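Side-chain contacts in D-methionine-binding lipoprotein MetQ (Escherichia coli, PDB 4YAH), which binds methionine and delivers it to an ATP-driven D-methionine permease as the substrate-binding component of that transport system: residues Leu146-Leu149 with Gln150-Leu154; Asp159-Gly162 with Leu163-Val167; Phe219-Asp222 with Lys223-Tyr227. All coordinates share one frame; numbering follows the deposited sequence.

Contact 1. Residues Leu146-Leu149 with Gln150-Leu154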
ATOM      1  N   LEU A 146      -0.776  -2.144 -13.730  1.00 17.92           N
ATOM      2  CA  LEU A 146      -0.928  -2.607 -15.108  1.00 16.74           C
ATOM      3  C   LEU A 146      -1.686  -3.932 -15.161  1.00 17.55           C
ATOM      4  O   LEU A 146      -2.511  -4.146 -16.055  1.00 17.09           O
ATOM      5  CB  LEU A 146       0.435  -2.735 -15.776  1.00 17.72           C
ATOM      6  CG  LEU A 146       1.179  -1.420 -15.988  1.00 21.80           C
ATOM      7  CD1 LEU A 146       2.500  -1.711 -16.602  1.00 18.85           C
ATOM      8  CD2 LEU A 146       0.399  -0.469 -16.878  1.00 20.17           C
ATOM      9  N   LEU A 147      -1.435  -4.824 -14.202  1.00 16.64           N
ATOM     10  CA  LEU A 147      -2.187  -6.073 -14.149  1.00 15.90           C
ATOM     11  C   LEU A 147      -3.677  -5.799 -13.924  1.00 17.31           C
ATOM     12  O   LEU A 147      -4.519  -6.494 -14.478  1.00 19.26           O
ATOM     13  CB  LEU A 147      -1.628  -6.986 -13.056  1.00 17.05           C
ATOM     14  CG  LEU A 147      -0.261  -7.546 -13.428  1.00 17.24           C
ATOM     15  CD1 LEU A 147       0.378  -8.161 -12.184  1.00 21.00           C
ATOM     16  CD2 LEU A 147      -0.356  -8.557 -14.559  1.00 19.40           C
ATOM     17  N   LEU A 148      -3.992  -4.766 -13.138  1.00 17.79           N
ATOM     18  CA  LEU A 148      -5.387  -4.419 -12.885  1.00 15.84           C
ATOM     19  C   LEU A 148      -6.040  -3.862 -14.157  1.00 17.96           C
ATOM     20  O   LEU A 148      -7.183  -4.216 -14.483  1.00 16.62           O
ATOM     21  CB  LEU A 148      -5.494  -3.430 -11.717  1.00 17.10           C
ATOM     22  CG  LEU A 148      -6.911  -2.983 -11.336  1.00 15.96           C
ATOM     23  CD1 LEU A 148      -7.836  -4.158 -11.095  1.00 16.12           C
ATOM     24  CD2 LEU A 148      -6.877  -2.110 -10.098  1.00 17.36           C
ATOM     25  N   LEU A 149      -5.309  -3.014 -14.880  1.00 14.92           N
ATOM     26  CA  LEU A 149      -5.804  -2.448 -16.131  1.00 13.47           C
ATOM     27  C   LEU A 149      -6.027  -3.555 -17.163  1.00 17.29           C
ATOM     28  O   LEU A 149      -6.928  -3.454 -18.005  1.00 17.47           O
ATOM     29  CB  LEU A 149      -4.823  -1.410 -16.664  1.00 16.58           C
ATOM     30  CG  LEU A 149      -4.718  -0.157 -15.787  1.00 16.15           C
ATOM     31  CD1 LEU A 149      -3.645   0.790 -16.308  1.00 18.47           C
ATOM     32  CD2 LEU A 149      -6.036   0.578 -15.652  1.00 19.00           C
ATOM     33  N   GLN A 150      -5.208  -4.600 -17.096  1.00 15.91           N
ATOM     34  CA  GLN A 150      -5.381  -5.751 -17.985  1.00 17.63           C
ATOM     35  C   GLN A 150      -6.619  -6.549 -17.565  1.00 18.38           C
ATOM     36  O   GLN A 150      -7.416  -6.977 -18.406  1.00 18.87           O
ATOM     37  CB  GLN A 150      -4.132  -6.646 -17.976  1.00 19.82           C
ATOM     38  CG  GLN A 150      -4.305  -7.943 -18.791  1.00 17.59           C
ATOM     39  CD  GLN A 150      -3.025  -8.758 -18.864  1.00 18.42           C
ATOM     40  OE1 GLN A 150      -2.434  -8.896 -19.932  1.00 22.57           O
ATOM     41  NE2 GLN A 150      -2.596  -9.297 -17.730  1.00 20.36           N
ATOM     42  N   LYS A 151      -6.769  -6.752 -16.260  1.00 18.52           N
ATOM     43  CA  LYS A 151      -7.905  -7.486 -15.724  1.00 19.38           C
ATOM     44  C   LYS A 151      -9.239  -6.889 -16.174  1.00 23.04           C
ATOM     45  O   LYS A 151     -10.182  -7.629 -16.472  1.00 22.55           O
ATOM     46  CB  LYS A 151      -7.825  -7.522 -14.204  1.00 20.77           C
ATOM     47  CG  LYS A 151      -9.007  -8.145 -13.486  1.00 23.62           C
ATOM     48  CD  LYS A 151      -8.841  -7.951 -11.985  1.00 36.79           C
ATOM     49  CE  LYS A 151     -10.148  -8.105 -11.222  1.00 48.82           C
ATOM     50  NZ  LYS A 151     -10.595  -9.521 -11.177  1.00 56.76           N
ATOM     51  N   VAL A 152      -9.328  -5.563 -16.202  1.00 18.75           N
ATOM     52  CA  VAL A 152     -10.582  -4.916 -16.591  1.00 17.26           C
ATOM     53  C   VAL A 152     -10.655  -4.698 -18.102  1.00 20.87           C
ATOM     54  O   VAL A 152     -11.599  -4.079 -18.598  1.00 24.70           O
ATOM     55  CB  VAL A 152     -10.774  -3.578 -15.824  1.00 24.30           C
ATOM     56  CG1 VAL A 152     -10.738  -3.850 -14.334  1.00 24.62           C
ATOM     57  CG2 VAL A 152      -9.714  -2.544 -16.201  1.00 23.09           C
ATOM     58  N   GLY A 153      -9.660  -5.206 -18.828  1.00 18.64           N
ATOM     59  CA  GLY A 153      -9.726  -5.287 -20.285  1.00 17.90           C
ATOM     60  C   GLY A 153      -9.279  -4.069 -21.083  1.00 21.90           C
ATOM     61  O   GLY A 153      -9.498  -4.001 -22.300  1.00 22.34           O
ATOM     62  N   LEU A 154      -8.653  -3.103 -20.419  1.00 19.55           N
ATOM     63  CA  LEU A 154      -8.235  -1.888 -21.093  1.00 19.08           C
ATOM     64  C   LEU A 154      -6.961  -2.103 -21.901  1.00 21.38           C
ATOM     65  O   LEU A 154      -6.771  -1.485 -22.949  1.00 22.40           O
ATOM     66  CB  LEU A 154      -8.037  -0.768 -20.085  1.00 18.56           C
ATOM     67  CG  LEU A 154      -9.326  -0.239 -19.455  1.00 17.19           C
ATOM     68  CD1 LEU A 154      -9.017   0.699 -18.316  1.00 22.31           C
ATOM     69  CD2 LEU A 154     -10.170   0.494 -20.481  1.00 18.37           C
TER
HETATM   70  O   HOH W   1      -4.271  -9.122 -15.263  1.00 23.65           O
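The backbone N of Q150 bonds to L146 O at 2.9 Å, and K151 N bonds to L147 O at the same length. V152 N reaches L148 O at 3.1 Å. These are the closing i to i+4 bonds of helix 139-151. The helix then ends in a Schellman motif. G153 has a positive phi of 86°, and its N bonds back to Q150 O. L154 N turns in to L149 O at 3.0 Å, close to the line of the C=O bond (168°). Thus the carbonyls of L146 through Q150 each have a backbone donor.

L147 O has a second partner. A water donates to it and accepts from Q150 NE2 at 3.0 Å, so the side-chain amide is tied to its own helix through one water. Q150 CG lies anti to its backbone N (chi1 175°), and the extended chain runs alongside L147, pointing the same way. L147 CD2 comes to 4.0 Å from NE2. The other end of the amide, OE1, accepts from L157 N in strand 156-157. K151 NZ forms a salt bridge with D222 OD2. The aliphatic part of K151 packs too: its CD rests 4.0 Å from L148 CD1.

The apolar groups close the end of the turn. L149 CD2 meets L154 CD1 where the two side chains cross, so the residue after the glycine folds back on the last turn. V152 sets CG2 against L149 O. F219 of strand 219-220 touches L148, L149 and V152. The chemistry is that of the C-terminal end of a helix whose last carbonyls are capped from within the chain, while the two polar side chains reach out to join the helix to neighbouring strand and loop segments.

Contact 2. Residues Asp159-Gly162 with Leu163-Val167; sequences DGVG and LLPTV
V161 and P165 pack against each other across a type II' beta turn that runs from V161 to L164. The turn belongs to the loop between strands 156-157 and 170-172, the two strands of a small antiparallel sheet. G162 takes the first corner with phi 63° and psi -131°. A side chain there would run into L163 N, so the corner suits a residue without one.

L163 takes the second corner. Its side chain heads outward from the turn, but CB, 3.7 Å from G162 C, stays in touch with the first corner. The branch touches P226 and Y227 of a neighbouring loop and P90 of helix 89-99.

L164 closes the turn through its backbone. Its N donates to V161 O at 3.2 Å, with an N-H...O angle of 152°. Its side chain leaves the turn to meet T140 and Q94, on helices 139-151 and 89-99.

P165 follows, and having no N-H it can donate no further backbone bond. Its ring is used for packing instead. It crosses the V161 side chain at about a right angle and also touches L147 of helix 139-151. Ring atom CD of P165 lies 3.8 Å from G162 O.

T166 points away from the turn. Its N bonds to D169 OD2, which holds the outgoing chain, and V167 packs on strand 178-182. Within the turn, P165 CB lies off the end of the V161 side chain, 3.7 Å from V161 CB and 3.8 Å from V161 CG2.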
ATOM      1  N   ASP A 159       3.235 -12.036 -22.412  1.00 38.52           N
ATOM      2  CA  ASP A 159       3.298 -13.199 -21.546  1.00 35.71           C
ATOM      3  C   ASP A 159       4.569 -13.167 -20.709  1.00 29.46           C
ATOM      4  O   ASP A 159       5.568 -12.539 -21.088  1.00 34.72           O
ATOM      5  CB  ASP A 159       3.220 -14.480 -22.375  1.00 51.25           C
ATOM      6  CG  ASP A 159       1.948 -14.556 -23.205  1.00 50.96           C
ATOM      7  OD1 ASP A 159       0.906 -14.014 -22.766  1.00 57.62           O
ATOM      8  OD2 ASP A 159       1.990 -15.155 -24.299  1.00 72.98           O
ATOM      9  N   GLY A 160       4.508 -13.805 -19.543  1.00 32.33           N
ATOM     10  CA  GLY A 160       5.674 -14.016 -18.706  1.00 29.71           C
ATOM     11  C   GLY A 160       6.111 -12.835 -17.860  1.00 32.13           C
ATOM     12  O   GLY A 160       7.214 -12.842 -17.325  1.00 37.17           O
ATOM     13  N   VAL A 161       5.261 -11.821 -17.726  1.00 27.27           N
ATOM     14  CA  VAL A 161       5.659 -10.621 -16.992  1.00 25.12           C
ATOM     15  C   VAL A 161       5.632 -10.814 -15.479  1.00 24.48           C
ATOM     16  O   VAL A 161       6.301 -10.080 -14.756  1.00 27.04           O
ATOM     17  CB  VAL A 161       4.760  -9.403 -17.323  1.00 26.40           C
ATOM     18  CG1 VAL A 161       4.989  -8.943 -18.741  1.00 26.38           C
ATOM     19  CG2 VAL A 161       3.283  -9.714 -17.066  1.00 25.92           C
ATOM     20  N   GLY A 162       4.849 -11.776 -15.006  1.00 25.65           N
ATOM     21  CA  GLY A 162       4.727 -12.031 -13.584  1.00 27.15           C
ATOM     22  C   GLY A 162       4.137 -10.820 -12.880  1.00 25.41           C
ATOM     23  O   GLY A 162       3.126 -10.255 -13.336  1.00 27.15           O
ATOM     24  N   LEU A 163       4.787 -10.410 -11.792  1.00 26.22           N
ATOM     25  CA  LEU A 163       4.341  -9.264 -10.999  1.00 26.03           C
ATOM     26  C   LEU A 163       4.940  -7.946 -11.453  1.00 26.53           C
ATOM     27  O   LEU A 163       4.564  -6.893 -10.933  1.00 23.42           O
ATOM     28  CB  LEU A 163       4.686  -9.465  -9.522  1.00 28.91           C
ATOM     29  CG  LEU A 163       4.007 -10.642  -8.822  1.00 37.62           C
ATOM     30  CD1 LEU A 163       4.325 -10.616  -7.339  1.00 42.41           C
ATOM     31  CD2 LEU A 163       2.504 -10.616  -9.040  1.00 41.98           C
ATOM     32  N   LEU A 164       5.867  -7.998 -12.407  1.00 21.98           N
ATOM     33  CA  LEU A 164       6.646  -6.820 -12.763  1.00 23.52           C
ATOM     34  C   LEU A 164       6.510  -6.398 -14.233  1.00 22.84           C
ATOM     35  O   LEU A 164       7.490  -6.030 -14.875  1.00 22.12           O
ATOM     36  CB  LEU A 164       8.114  -7.061 -12.416  1.00 24.96           C
ATOM     37  CG  LEU A 164       8.338  -7.305 -10.916  1.00 30.99           C
ATOM     38  CD1 LEU A 164       9.776  -7.736 -10.633  1.00 35.21           C
ATOM     39  CD2 LEU A 164       8.009  -6.068 -10.097  1.00 31.62           C
ATOM     40  N   PRO A 165       5.282  -6.393 -14.759  1.00 19.89           N
ATOM     41  CA  PRO A 165       5.186  -5.760 -16.075  1.00 22.53           C
ATOM     42  C   PRO A 165       5.534  -4.265 -16.024  1.00 22.55           C
ATOM     43  O   PRO A 165       5.346  -3.618 -14.989  1.00 19.88           O
ATOM     44  CB  PRO A 165       3.715  -5.957 -16.452  1.00 19.24           C
ATOM     45  CG  PRO A 165       2.999  -5.990 -15.150  1.00 18.43           C
ATOM     46  CD  PRO A 165       3.957  -6.682 -14.185  1.00 19.95           C
ATOM     47  N   THR A 166       6.036  -3.740 -17.139  1.00 21.76           N
ATOM     48  CA  THR A 166       6.217  -2.301 -17.321  1.00 20.31           C
ATOM     49  C   THR A 166       5.368  -1.832 -18.486  1.00 18.96           C
ATOM     50  O   THR A 166       4.720  -2.638 -19.148  1.00 20.47           O
ATOM     51  CB  THR A 166       7.672  -1.925 -17.602  1.00 24.17           C
ATOM     52  OG1 THR A 166       8.022  -2.357 -18.916  1.00 25.74           O
ATOM     53  CG2 THR A 166       8.612  -2.555 -16.589  1.00 25.88           C
ATOM     54  N   VAL A 167       5.377  -0.535 -18.751  1.00 20.37           N
ATOM     55  CA  VAL A 167       4.597  -0.010 -19.863  1.00 21.17           C
ATOM     56  C   VAL A 167       5.123  -0.560 -21.187  1.00 21.51           C
ATOM     57  O   VAL A 167       4.372  -0.702 -22.148  1.00 21.84           O
ATOM     58  CB  VAL A 167       4.606   1.526 -19.859  1.00 23.63           C
ATOM     59  CG1 VAL A 167       3.903   2.090 -21.082  1.00 29.06           C
ATOM     60  CG2 VAL A 167       3.917   2.022 -18.606  1.00 26.18           C
TER

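Contact 3. Residues Phe219-Asp222 with Lys223-Tyr227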
ATOM      1  N   PHE A 219     -13.241   0.314 -10.527  1.00 18.39           N
ATOM      2  CA  PHE A 219     -12.914  -1.102 -10.574  1.00 15.67           C
ATOM      3  C   PHE A 219     -11.926  -1.336  -9.454  1.00 16.88           C
ATOM      4  O   PHE A 219     -11.267  -0.398  -9.022  1.00 16.17           O
ATOM      5  CB  PHE A 219     -12.337  -1.525 -11.923  1.00 15.75           C
ATOM      6  CG  PHE A 219     -11.215  -0.658 -12.416  1.00 18.59           C
ATOM      7  CD1 PHE A 219     -11.446   0.346 -13.346  1.00 19.41           C
ATOM      8  CD2 PHE A 219      -9.925  -0.839 -11.946  1.00 19.99           C
ATOM      9  CE1 PHE A 219     -10.408   1.142 -13.800  1.00 19.84           C
ATOM     10  CE2 PHE A 219      -8.890  -0.049 -12.398  1.00 18.60           C
ATOM     11  CZ  PHE A 219      -9.127   0.935 -13.331  1.00 19.37           C
ATOM     12  N   VAL A 220     -11.867  -2.578  -8.994  1.00 17.24           N
ATOM     13  CA  VAL A 220     -11.096  -2.944  -7.813  1.00 17.02           C
ATOM     14  C   VAL A 220     -10.453  -4.302  -8.035  1.00 19.17           C
ATOM     15  O   VAL A 220     -11.050  -5.214  -8.602  1.00 17.72           O
ATOM     16  CB  VAL A 220     -11.987  -2.998  -6.550  1.00 16.74           C
ATOM     17  CG1 VAL A 220     -11.118  -3.155  -5.291  1.00 19.54           C
ATOM     18  CG2 VAL A 220     -12.848  -1.770  -6.462  1.00 24.90           C
ATOM     19  N   GLU A 221      -9.207  -4.392  -7.611  1.00 17.61           N
ATOM     20  CA  GLU A 221      -8.452  -5.631  -7.530  1.00 15.87           C
ATOM     21  C   GLU A 221      -9.163  -6.695  -6.690  1.00 17.27           C
ATOM     22  O   GLU A 221      -9.848  -6.339  -5.728  1.00 18.78           O
ATOM     23  CB  GLU A 221      -7.098  -5.273  -6.934  1.00 17.49           C
ATOM     24  CG  GLU A 221      -6.013  -6.315  -6.959  1.00 20.37           C
ATOM     25  CD  GLU A 221      -4.755  -5.760  -6.289  1.00 17.67           C
ATOM     26  OE1 GLU A 221      -4.850  -5.383  -5.097  1.00 19.20           O
ATOM     27  OE2 GLU A 221      -3.703  -5.664  -6.962  1.00 19.86           O
ATOM     28  N   ASP A 222      -8.995  -7.980  -7.039  1.00 19.11           N
ATOM     29  CA  ASP A 222      -9.509  -9.086  -6.205  1.00 20.19           C
ATOM     30  C   ASP A 222      -8.887  -9.074  -4.815  1.00 20.64           C
ATOM     31  O   ASP A 222      -7.727  -8.732  -4.672  1.00 20.85           O
ATOM     32  CB  ASP A 222      -9.221 -10.457  -6.839  1.00 28.47           C
ATOM     33  CG  ASP A 222      -9.958 -10.683  -8.140  1.00 55.67           C
ATOM     34  OD1 ASP A 222      -9.465 -11.509  -8.945  1.00 52.81           O
ATOM     35  OD2 ASP A 222     -11.021 -10.055  -8.356  1.00 41.08           O
ATOM     36  N   LYS A 223      -9.650  -9.473  -3.797  1.00 23.77           N
ATOM     37  CA  LYS A 223      -9.116  -9.606  -2.434  1.00 23.56           C
ATOM     38  C   LYS A 223      -7.919 -10.560  -2.386  1.00 25.08           C
ATOM     39  O   LYS A 223      -6.967 -10.340  -1.632  1.00 25.03           O
ATOM     40  CB  LYS A 223     -10.191 -10.105  -1.466  1.00 32.41           C
ATOM     41  CG  LYS A 223     -11.307  -9.110  -1.195  1.00 38.35           C
ATOM     42  CD  LYS A 223     -12.383  -9.721  -0.300  1.00 47.35           C
ATOM     43  CE  LYS A 223     -13.682  -8.923  -0.353  1.00 67.89           C
ATOM     44  NZ  LYS A 223     -13.506  -7.514   0.105  1.00 61.15           N
ATOM     45  N   GLU A 224      -7.985 -11.627  -3.174  1.00 21.38           N
ATOM     46  CA  GLU A 224      -6.888 -12.583  -3.255  1.00 21.81           C
ATOM     47  C   GLU A 224      -5.766 -12.055  -4.130  1.00 22.45           C
ATOM     48  O   GLU A 224      -5.880 -11.978  -5.349  1.00 22.38           O
ATOM     49  CB  GLU A 224      -7.371 -13.935  -3.801  1.00 26.59           C
ATOM     50  CG  GLU A 224      -6.253 -14.964  -3.917  1.00 29.47           C
ATOM     51  CD  GLU A 224      -5.592 -15.232  -2.575  1.00 36.87           C
ATOM     52  OE1 GLU A 224      -6.318 -15.644  -1.648  1.00 32.37           O
ATOM     53  OE2 GLU A 224      -4.361 -15.016  -2.439  1.00 34.35           O
ATOM     54  N   SER A 225      -4.663 -11.690  -3.496  1.00 18.68           N
ATOM     55  CA  SER A 225      -3.538 -11.124  -4.210  1.00 17.17           C
ATOM     56  C   SER A 225      -2.289 -11.341  -3.392  1.00 18.16           C
ATOM     57  O   SER A 225      -2.383 -11.714  -2.239  1.00 19.97           O
ATOM     58  CB  SER A 225      -3.738  -9.622  -4.440  1.00 17.08           C
ATOM     59  OG  SER A 225      -3.436  -8.937  -3.239  1.00 17.00           O
ATOM     60  N   PRO A 226      -1.122 -11.103  -3.994  1.00 14.69           N
ATOM     61  CA  PRO A 226       0.109 -11.235  -3.215  1.00 15.27           C
ATOM     62  C   PRO A 226       0.452 -10.010  -2.380  1.00 17.37           C
ATOM     63  O   PRO A 226       1.586  -9.950  -1.904  1.00 17.98           O
ATOM     64  CB  PRO A 226       1.171 -11.455  -4.288  1.00 21.54           C
ATOM     65  CG  PRO A 226       0.643 -10.783  -5.484  1.00 26.39           C
ATOM     66  CD  PRO A 226      -0.842 -10.923  -5.427  1.00 20.09           C
ATOM     67  N   TYR A 227      -0.474  -9.077  -2.173  1.00 16.12           N
ATOM     68  CA  TYR A 227      -0.080  -7.764  -1.651  1.00 13.84           C
ATOM     69  C   TYR A 227      -0.441  -7.514  -0.187  1.00 15.44           C
ATOM     70  O   TYR A 227      -0.608  -6.372   0.226  1.00 13.79           O
ATOM     71  CB  TYR A 227      -0.690  -6.670  -2.555  1.00 14.79           C
ATOM     72  CG  TYR A 227      -0.238  -6.809  -3.992  1.00 16.84           C
ATOM     73  CD1 TYR A 227       1.081  -6.580  -4.351  1.00 16.09           C
ATOM     74  CD2 TYR A 227      -1.124  -7.184  -4.988  1.00 15.92           C
ATOM     75  CE1 TYR A 227       1.506  -6.732  -5.645  1.00 19.44           C
ATOM     76  CE2 TYR A 227      -0.709  -7.335  -6.289  1.00 16.06           C
ATOM     77  CZ  TYR A 227       0.593  -7.097  -6.619  1.00 20.01           C
ATOM     78  OH  TYR A 227       0.996  -7.248  -7.923  1.00 18.77           O
TER
HETATM   79  O   HOH W   2      -5.636  -7.412  -3.333  1.00 19.58           O
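An ST turn at S225 leads the chain toward the methionine pocket, and E221 meets Y227 across the bend 221-227 that holds this turn. S225 OG accepts from Y227 N at 3.2 Å, with an N-H...O angle of 157°. OG stands between the backbone N and the carbonyl carbon (chi1 78°), within range of that N-H.

One water knits the bend together. It donates to E221 OE1 at 2.8 Å and to D222 O at 2.8 Å, and it accepts from S225 OG at 2.7 Å. The serine hydroxyl therefore gives its proton to the water while its oxygen receives the backbone N-H.

The E221 side chain is extended and crosses Y227 at about a right angle. OE2 comes to 3.5 Å from Y227 CE2, and the carboxylate and ring planes are only 8° apart. E221 OE1 also makes a salt bridge with R144, a pocket residue, and accepts from I114 N. R144 in turn makes a cation-pi contact with Y227, and P226 CG sits over one face of the ring, toward its rim. An alanine at E221 is likely to leave R144 without its carboxylate mate and the bridging water without one of its acceptors.

The side chain of Y227 is about 5 Å from the bound methionine. E221 is thus a second-shell residue that holds a first-shell arginine in the ligand cleft of a periplasmic-type binding protein.

In the fold
The contacts follow one another along the chain, 146-154, then 159-167, then 219-227. Contact 1 has its centre about 12 Å from those of contacts 2 and 3, which lie about 16 Å apart. The end of helix 139-151 joins the other two: L146 CD1 packs on T166 C at 3.4 Å, and L148 CD1 lies 3.8 Å from E221 N, alongside the K151 salt bridge. Contacts 2 and 3 meet more lightly, through L163. Strand 219-220 is an outer strand of the five-stranded sheet. Contacts 1 and 2 lie toward the periphery, while contact 3 carries the chain from this sheet to strand 229-234 of the six-stranded sheet, beside the bound methionine.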